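Local coordinates for protein putative enzyme related to aldose 1-epimerase (Salmonella typhimurium, PDB 2HTA) that probably interconverts the alpha and beta anomers of glucose 6-phosphate, acting as a hexose-6-phosphate mutarotase of the aldose 1-epimerase superfamily, at residues 52-57 and 61-66; 155-158 and 162-165. All blocks are in the same frame, centred on the assembly; numbering follows the deposited sequence.

Interaction 1: residues 52-57 and 61-66; sequences KASFAL and HLLSWK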
ATOM      1  N   LYS A  52      -1.335 -16.162   4.715  1.00 19.72           N
ATOM      2  CA  LYS A  52      -0.209 -16.131   3.794  1.00 20.32           C
ATOM      3  C   LYS A  52       0.018 -14.672   3.416  1.00 19.36           C
ATOM      4  O   LYS A  52      -0.930 -13.970   3.110  1.00 20.67           O
ATOM      5  CB  LYS A  52      -0.556 -16.915   2.525  1.00 21.66           C
ATOM      6  CG  LYS A  52      -0.524 -18.427   2.773  1.00 25.23           C
ATOM      7  CD  LYS A  52      -0.841 -19.156   1.469  1.00 31.99           C
ATOM      8  CE  LYS A  52      -0.768 -20.690   1.702  1.00 34.68           C
ATOM      9  NZ  LYS A  52      -1.521 -21.467   0.667  1.00 37.79           N
ATOM     10  N   ALA A  53       1.264 -14.228   3.468  1.00 18.65           N
ATOM     11  CA  ALA A  53       1.577 -12.829   3.111  1.00 17.65           C
ATOM     12  C   ALA A  53       3.015 -12.759   2.634  1.00 18.05           C
ATOM     13  O   ALA A  53       3.843 -13.646   2.918  1.00 18.93           O
ATOM     14  CB  ALA A  53       1.398 -11.934   4.383  1.00 17.08           C
ATOM     15  N   SER A  54       3.367 -11.699   1.917  1.00 17.86           N
ATOM     16  CA  SER A  54       4.772 -11.631   1.478  1.00 17.06           C
ATOM     17  C   SER A  54       5.135 -10.165   1.344  1.00 17.30           C
ATOM     18  O   SER A  54       4.255  -9.317   1.145  1.00 17.40           O
ATOM     19  CB  SER A  54       4.969 -12.351   0.123  1.00 17.09           C
ATOM     20  OG  SER A  54       4.087 -11.856  -0.895  1.00 17.58           O
ATOM     21  N   PHE A  55       6.433  -9.898   1.417  1.00 18.29           N
ATOM     22  CA  PHE A  55       6.943  -8.549   1.426  1.00 17.68           C
ATOM     23  C   PHE A  55       8.180  -8.516   0.542  1.00 18.75           C
ATOM     24  O   PHE A  55       8.886  -9.511   0.431  1.00 19.57           O
ATOM     25  CB  PHE A  55       7.454  -8.227   2.817  1.00 16.69           C
ATOM     26  CG  PHE A  55       6.401  -8.160   3.881  1.00 19.57           C
ATOM     27  CD1 PHE A  55       5.866  -6.928   4.289  1.00 18.60           C
ATOM     28  CD2 PHE A  55       5.994  -9.328   4.531  1.00 17.81           C
ATOM     29  CE1 PHE A  55       4.867  -6.894   5.303  1.00 20.12           C
ATOM     30  CE2 PHE A  55       5.021  -9.298   5.544  1.00 24.19           C
ATOM     31  CZ  PHE A  55       4.477  -8.086   5.935  1.00 21.04           C
ATOM     32  N   ALA A  56       8.495  -7.356  -0.034  1.00 19.76           N
ATOM     33  CA  ALA A  56       9.855  -7.143  -0.500  1.00 19.27           C
ATOM     34  C   ALA A  56      10.570  -6.329   0.581  1.00 19.52           C
ATOM     35  O   ALA A  56       9.985  -5.381   1.173  1.00 18.47           O
ATOM     36  CB  ALA A  56       9.852  -6.359  -1.836  1.00 18.42           C
ATOM     37  N   LEU A  57      11.863  -6.631   0.787  1.00 19.64           N
ATOM     38  CA  LEU A  57      12.713  -5.775   1.614  1.00 19.92           C
ATOM     39  C   LEU A  57      12.776  -4.395   1.007  1.00 20.73           C
ATOM     40  O   LEU A  57      12.813  -3.388   1.746  1.00 20.04           O
ATOM     41  CB  LEU A  57      14.139  -6.318   1.782  1.00 19.71           C
ATOM     42  CG  LEU A  57      14.200  -7.571   2.669  1.00 20.93           C
ATOM     43  CD1 LEU A  57      15.621  -8.161   2.690  1.00 20.99           C
ATOM     44  CD2 LEU A  57      13.741  -7.263   4.136  1.00 21.49           C
ATOM     45  N   HIS A  61       7.753  -3.513   1.338  1.00 16.57           N
ATOM     46  CA  HIS A  61       6.563  -3.440   0.504  1.00 17.25           C
ATOM     47  C   HIS A  61       5.735  -4.697   0.694  1.00 18.67           C
ATOM     48  O   HIS A  61       6.116  -5.793   0.271  1.00 17.70           O
ATOM     49  CB  HIS A  61       6.990  -3.334  -0.970  1.00 16.88           C
ATOM     50  CG  HIS A  61       5.908  -2.842  -1.894  1.00 18.68           C
ATOM     51  ND1 HIS A  61       6.066  -1.722  -2.700  1.00 22.07           N
ATOM     52  CD2 HIS A  61       4.692  -3.363  -2.213  1.00 19.01           C
ATOM     53  CE1 HIS A  61       4.968  -1.550  -3.422  1.00 18.87           C
ATOM     54  NE2 HIS A  61       4.117  -2.533  -3.137  1.00 17.51           N
ATOM     55  N   LEU A  62       4.592  -4.534   1.347  1.00 18.03           N
ATOM     56  CA  LEU A  62       3.663  -5.642   1.478  1.00 18.03           C
ATOM     57  C   LEU A  62       3.092  -5.948   0.089  1.00 18.19           C
ATOM     58  O   LEU A  62       2.415  -5.154  -0.489  1.00 19.48           O
ATOM     59  CB  LEU A  62       2.560  -5.252   2.485  1.00 18.29           C
ATOM     60  CG  LEU A  62       1.449  -6.297   2.725  1.00 19.85           C
ATOM     61  CD1 LEU A  62       1.940  -7.649   3.282  1.00 16.21           C
ATOM     62  CD2 LEU A  62       0.394  -5.646   3.685  1.00 18.98           C
ATOM     63  N   LEU A  63       3.371  -7.133  -0.419  1.00 17.64           N
ATOM     64  CA  LEU A  63       2.975  -7.555  -1.769  1.00 18.51           C
ATOM     65  C   LEU A  63       1.630  -8.271  -1.784  1.00 17.41           C
ATOM     66  O   LEU A  63       0.866  -8.143  -2.753  1.00 18.55           O
ATOM     67  CB  LEU A  63       4.002  -8.583  -2.271  1.00 17.32           C
ATOM     68  CG  LEU A  63       5.462  -8.118  -2.267  1.00 22.03           C
ATOM     69  CD1 LEU A  63       6.454  -9.183  -2.664  1.00 17.84           C
ATOM     70  CD2 LEU A  63       5.560  -6.901  -3.224  1.00 21.80           C
ATOM     71  N   SER A  64       1.329  -9.005  -0.716  1.00 17.32           N
ATOM     72  CA  SER A  64       0.102  -9.858  -0.745  1.00 17.55           C
ATOM     73  C   SER A  64      -0.299 -10.178   0.694  1.00 17.84           C
ATOM     74  O   SER A  64       0.554 -10.192   1.572  1.00 18.66           O
ATOM     75  CB  SER A  64       0.329 -11.176  -1.542  1.00 17.32           C
ATOM     76  OG  SER A  64       1.203 -12.065  -0.870  1.00 19.70           O
ATOM     77  N   TRP A  65      -1.581 -10.467   0.903  1.00 17.41           N
ATOM     78  CA  TRP A  65      -2.095 -10.849   2.201  1.00 18.09           C
ATOM     79  C   TRP A  65      -3.370 -11.644   1.896  1.00 17.87           C
ATOM     80  O   TRP A  65      -4.285 -11.151   1.231  1.00 17.06           O
ATOM     81  CB  TRP A  65      -2.391  -9.604   3.096  1.00 18.47           C
ATOM     82  CG  TRP A  65      -3.175  -9.963   4.338  1.00 17.57           C
ATOM     83  CD1 TRP A  65      -2.828 -10.923   5.292  1.00 19.63           C
ATOM     84  CD2 TRP A  65      -4.471  -9.470   4.718  1.00 17.01           C
ATOM     85  NE1 TRP A  65      -3.792 -10.959   6.274  1.00 18.10           N
ATOM     86  CE2 TRP A  65      -4.838 -10.136   5.911  1.00 15.26           C
ATOM     87  CE3 TRP A  65      -5.357  -8.514   4.162  1.00 15.57           C
ATOM     88  CZ2 TRP A  65      -6.067  -9.898   6.580  1.00 18.45           C
ATOM     89  CZ3 TRP A  65      -6.572  -8.250   4.830  1.00 16.13           C
ATOM     90  CH2 TRP A  65      -6.927  -8.968   6.018  1.00 20.16           C
ATOM     91  N   LYS A  66      -3.433 -12.862   2.450  1.00 18.30           N
ATOM     92  CA  LYS A  66      -4.575 -13.708   2.277  1.00 20.00           C
ATOM     93  C   LYS A  66      -4.813 -14.429   3.597  1.00 20.50           C
ATOM     94  O   LYS A  66      -4.065 -15.353   3.934  1.00 20.14           O
ATOM     95  CB  LYS A  66      -4.295 -14.713   1.183  1.00 21.08           C
ATOM     96  CG  LYS A  66      -5.477 -15.637   0.849  1.00 23.18           C
ATOM     97  CD  LYS A  66      -5.065 -16.435  -0.396  1.00 30.98           C
ATOM     98  CE  LYS A  66      -5.466 -17.856  -0.269  1.00 39.87           C
ATOM     99  NZ  LYS A  66      -6.961 -17.954  -0.448  1.00 43.03           N
TER
HETATM  100  O   HOH W   1      -0.760 -13.834   0.056  1.00 19.33           O

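Interaction 2: residues 155-158 and 162-165; sequences RFKV and CEIE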
ATOM      1  N   ARG A 155       5.680  -1.131  10.685  1.00 18.08           N
ATOM      2  CA  ARG A 155       5.288  -2.274  11.542  1.00 18.50           C
ATOM      3  C   ARG A 155       4.046  -2.853  10.959  1.00 17.54           C
ATOM      4  O   ARG A 155       3.109  -2.096  10.658  1.00 18.73           O
ATOM      5  CB  ARG A 155       5.040  -1.779  12.970  1.00 18.37           C
ATOM      6  CG  ARG A 155       6.272  -1.119  13.616  1.00 20.78           C
ATOM      7  CD  ARG A 155       5.984  -0.783  15.068  1.00 26.28           C
ATOM      8  NE  ARG A 155       7.206  -0.525  15.812  1.00 30.03           N
ATOM      9  CZ  ARG A 155       7.722   0.687  15.991  1.00 30.87           C
ATOM     10  NH1 ARG A 155       8.851   0.839  16.684  1.00 31.24           N
ATOM     11  NH2 ARG A 155       7.088   1.746  15.513  1.00 32.21           N
ATOM     12  N   PHE A 156       4.050  -4.170  10.728  1.00 16.13           N
ATOM     13  CA  PHE A 156       2.935  -4.899  10.160  1.00 16.47           C
ATOM     14  C   PHE A 156       2.422  -5.938  11.129  1.00 16.81           C
ATOM     15  O   PHE A 156       3.216  -6.510  11.865  1.00 18.44           O
ATOM     16  CB  PHE A 156       3.388  -5.657   8.928  1.00 15.19           C
ATOM     17  CG  PHE A 156       3.858  -4.757   7.835  1.00 18.39           C
ATOM     18  CD1 PHE A 156       5.169  -4.287   7.836  1.00 17.69           C
ATOM     19  CD2 PHE A 156       2.959  -4.322   6.855  1.00 18.57           C
ATOM     20  CE1 PHE A 156       5.615  -3.401   6.784  1.00 17.92           C
ATOM     21  CE2 PHE A 156       3.419  -3.479   5.797  1.00 20.22           C
ATOM     22  CZ  PHE A 156       4.720  -3.025   5.800  1.00 18.21           C
ATOM     23  N   LYS A 157       1.119  -6.184  11.116  1.00 18.78           N
ATOM     24  CA  LYS A 157       0.517  -7.347  11.829  1.00 20.62           C
ATOM     25  C   LYS A 157      -0.281  -8.106  10.792  1.00 21.07           C
ATOM     26  O   LYS A 157      -1.201  -7.542  10.229  1.00 22.78           O
ATOM     27  CB  LYS A 157      -0.388  -6.835  12.946  1.00 20.53           C
ATOM     28  CG  LYS A 157       0.355  -6.083  13.983  1.00 21.91           C
ATOM     29  CD  LYS A 157      -0.529  -5.998  15.264  1.00 26.91           C
ATOM     30  CE  LYS A 157       0.206  -5.334  16.404  1.00 30.27           C
ATOM     31  NZ  LYS A 157      -0.737  -5.188  17.552  1.00 30.10           N
ATOM     32  N   VAL A 158       0.109  -9.336  10.438  1.00 19.55           N
ATOM     33  CA  VAL A 158      -0.608 -10.054   9.414  1.00 19.48           C
ATOM     34  C   VAL A 158      -1.231 -11.292  10.017  1.00 19.16           C
ATOM     35  O   VAL A 158      -0.553 -12.089  10.635  1.00 20.76           O
ATOM     36  CB  VAL A 158       0.260 -10.396   8.145  1.00 19.14           C
ATOM     37  CG1 VAL A 158       0.727  -9.074   7.481  1.00 20.55           C
ATOM     38  CG2 VAL A 158       1.506 -11.223   8.511  1.00 20.92           C
ATOM     39  N   CYS A 162      -5.158  -7.188   8.878  1.00 18.83           N
ATOM     40  CA  CYS A 162      -3.813  -6.742   8.499  1.00 18.35           C
ATOM     41  C   CYS A 162      -3.657  -5.321   9.021  1.00 19.41           C
ATOM     42  O   CYS A 162      -4.519  -4.488   8.737  1.00 20.25           O
ATOM     43  CB  CYS A 162      -3.704  -6.798   6.978  1.00 18.35           C
ATOM     44  SG  CYS A 162      -2.055  -6.194   6.379  1.00 22.59           S
ATOM     45  N   GLU A 163      -2.620  -5.051   9.813  1.00 18.90           N
ATOM     46  CA  GLU A 163      -2.360  -3.705  10.306  1.00 18.91           C
ATOM     47  C   GLU A 163      -1.044  -3.233   9.726  1.00 19.44           C
ATOM     48  O   GLU A 163      -0.081  -4.002   9.624  1.00 20.62           O
ATOM     49  CB  GLU A 163      -2.301  -3.636  11.809  1.00 19.33           C
ATOM     50  CG  GLU A 163      -3.523  -4.275  12.448  1.00 22.11           C
ATOM     51  CD  GLU A 163      -3.406  -4.268  13.970  1.00 28.90           C
ATOM     52  OE1 GLU A 163      -2.599  -3.428  14.502  1.00 27.25           O
ATOM     53  OE2 GLU A 163      -4.115  -5.085  14.609  1.00 30.06           O
ATOM     54  N   ILE A 164      -1.019  -1.957   9.350  1.00 18.96           N
ATOM     55  CA  ILE A 164       0.190  -1.334   8.760  1.00 18.02           C
ATOM     56  C   ILE A 164       0.379  -0.046   9.542  1.00 18.48           C
ATOM     57  O   ILE A 164      -0.571   0.704   9.681  1.00 18.35           O
ATOM     58  CB  ILE A 164      -0.014  -1.051   7.267  1.00 19.06           C
ATOM     59  CG1 ILE A 164      -0.353  -2.371   6.549  1.00 19.51           C
ATOM     60  CG2 ILE A 164       1.302  -0.412   6.655  1.00 18.76           C
ATOM     61  CD1 ILE A 164      -1.091  -2.222   5.215  1.00 26.18           C
ATOM     62  N   GLU A 165       1.559   0.181  10.104  1.00 17.33           N
ATOM     63  CA  GLU A 165       1.806   1.447  10.797  1.00 17.77           C
ATOM     64  C   GLU A 165       3.163   1.982  10.346  1.00 18.17           C
ATOM     65  O   GLU A 165       4.181   1.295  10.466  1.00 19.57           O
ATOM     66  CB  GLU A 165       1.796   1.217  12.307  1.00 19.20           C
ATOM     67  CG  GLU A 165       2.159   2.480  13.164  1.00 20.56           C
ATOM     68  CD  GLU A 165       2.331   2.142  14.649  1.00 28.36           C
ATOM     69  OE1 GLU A 165       3.258   1.375  15.007  1.00 30.07           O
ATOM     70  OE2 GLU A 165       1.526   2.636  15.465  1.00 30.03           O
TER
HETATM   71  O   HOH W   2       5.398   1.949  13.182  1.00 34.49           O
HETATM   72  O   HOH W   3      -3.449  -4.595  17.090  1.00 31.75           O

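Interaction 1: residues 52-57 and 61-66
Ser54 faces both Leu63 and Ser64 across an antiparallel beta hairpin, and this two-against-one pairing is a classic beta bulge. Strand 52-56 runs against strand 61-66 with Lys52 paired to Lys66, Ala53 to Trp65 and Ser54 to Ser64. Past the bulge the register shifts by one, so Phe55 pairs with Leu62 and Ala56 with His61. Ser54 O takes the main bond from Leu63 N at 2.8 Å and a weak one from Ser64 N.

Ala53, Phe55, Leu62 and Trp65 share one face of the sheet. The bump here is Leu62 CD1, which lies over one face of the Phe55 ring in a CH-pi contact, 3.9 Å from the ring centroid. It sits off-centre, toward the rim. In Leu62, chi1 178° turns CG anti to the backbone N, and chi2 61° then sets CD1 against the Phe55 ring face. The small Ala53 sits beside the two large side chains of the other strand. Its CB lies 4.5 Å from Leu62 CD1 and meets the Trp65 ring at the edge. Trp65 NE1 is hydrogen-bonded to Gly159 O.

On the other face, the extra residue Leu63 folds toward strand 52-56. Its CD1 fits against the backbone between Phe55 and Ala56, 3.7 Å from Phe55 C. Helix 14-22 covers the serines, with Ile20 on Ser54 and Ile17 and Phe21 on Ser64. His61 turns its ring away from Ala56 and bonds through NE2 to Gly90 O. Both serine hydroxyls sit between their own backbone N and carbonyl carbon, and Ser54 OG meets Ser64 OG in a 2.9 Å hydrogen bond. A water 2.8 Å from Ser64 OG extends this buried polar pair and bonds weakly to Lys52 O.

Interaction 2: residues 155-158 and 162-165
Strands 155-158 and 162-165 run almost exactly antiparallel, at 178°, in an unbroken register closed by four backbone hydrogen bonds in the Arg155-Glu165 and Lys157-Glu163 pairs.

Phe156, Val158, Cys162 and Ile164 form the buried face. Phe156 CE2 touches Ile164 CG2 at 3.8 Å, and the two side chains are skewed to each other. Val158 CG1 lies 4.2 Å from Cys162 SG.

The other face carries two charged pairs. Arg155 and Glu165 extend side by side, with Glu165 OE1 3.5 Å from Arg155 CD. Their guanidinium and carboxylate planes stand 81° apart, and the direct salt bridge is long. A water takes a bond from Arg155 NH2 and gives bonds to Glu165 O and OE1; Arg155 NH2 also forms a salt bridge with Glu167. Lys157 keeps its chain extended across the Glu163 carboxylate, its CD 3.4 Å from Glu163 OE1. Its NZ makes another long salt bridge to OE1, while a second water accepts from Lys157 NZ and donates to Glu163 OE2, the latter bond 2.6 Å long.

One apolar face and one charged face make this an amphipathic hairpin of the antiparallel beta-sandwich found in galactose mutarotases.

In the fold
The two hairpins belong to different sheets and pack face to face, with centres about 11 Å apart. The rings of Phe55 and Phe156 meet edge-to-face, with Phe55 CE1 3.5 Å from Phe156 CG. Leu62 CD2 lies 3.7 Å from Cys162 SG, and Trp65 CD2 lies 3.6 Å from Cys162 CB. The apolar faces of both hairpins therefore build one shared core. Interaction 1 comes nearer the probable active site. The His61 side chain is about 7 Å from that of His179, the inferred active-site histidine, and about 5 Å from that of Arg114, which probably binds the substrate. In interaction 2, the Ile164 side chain is about 10 Å from those of His179 and Glu282.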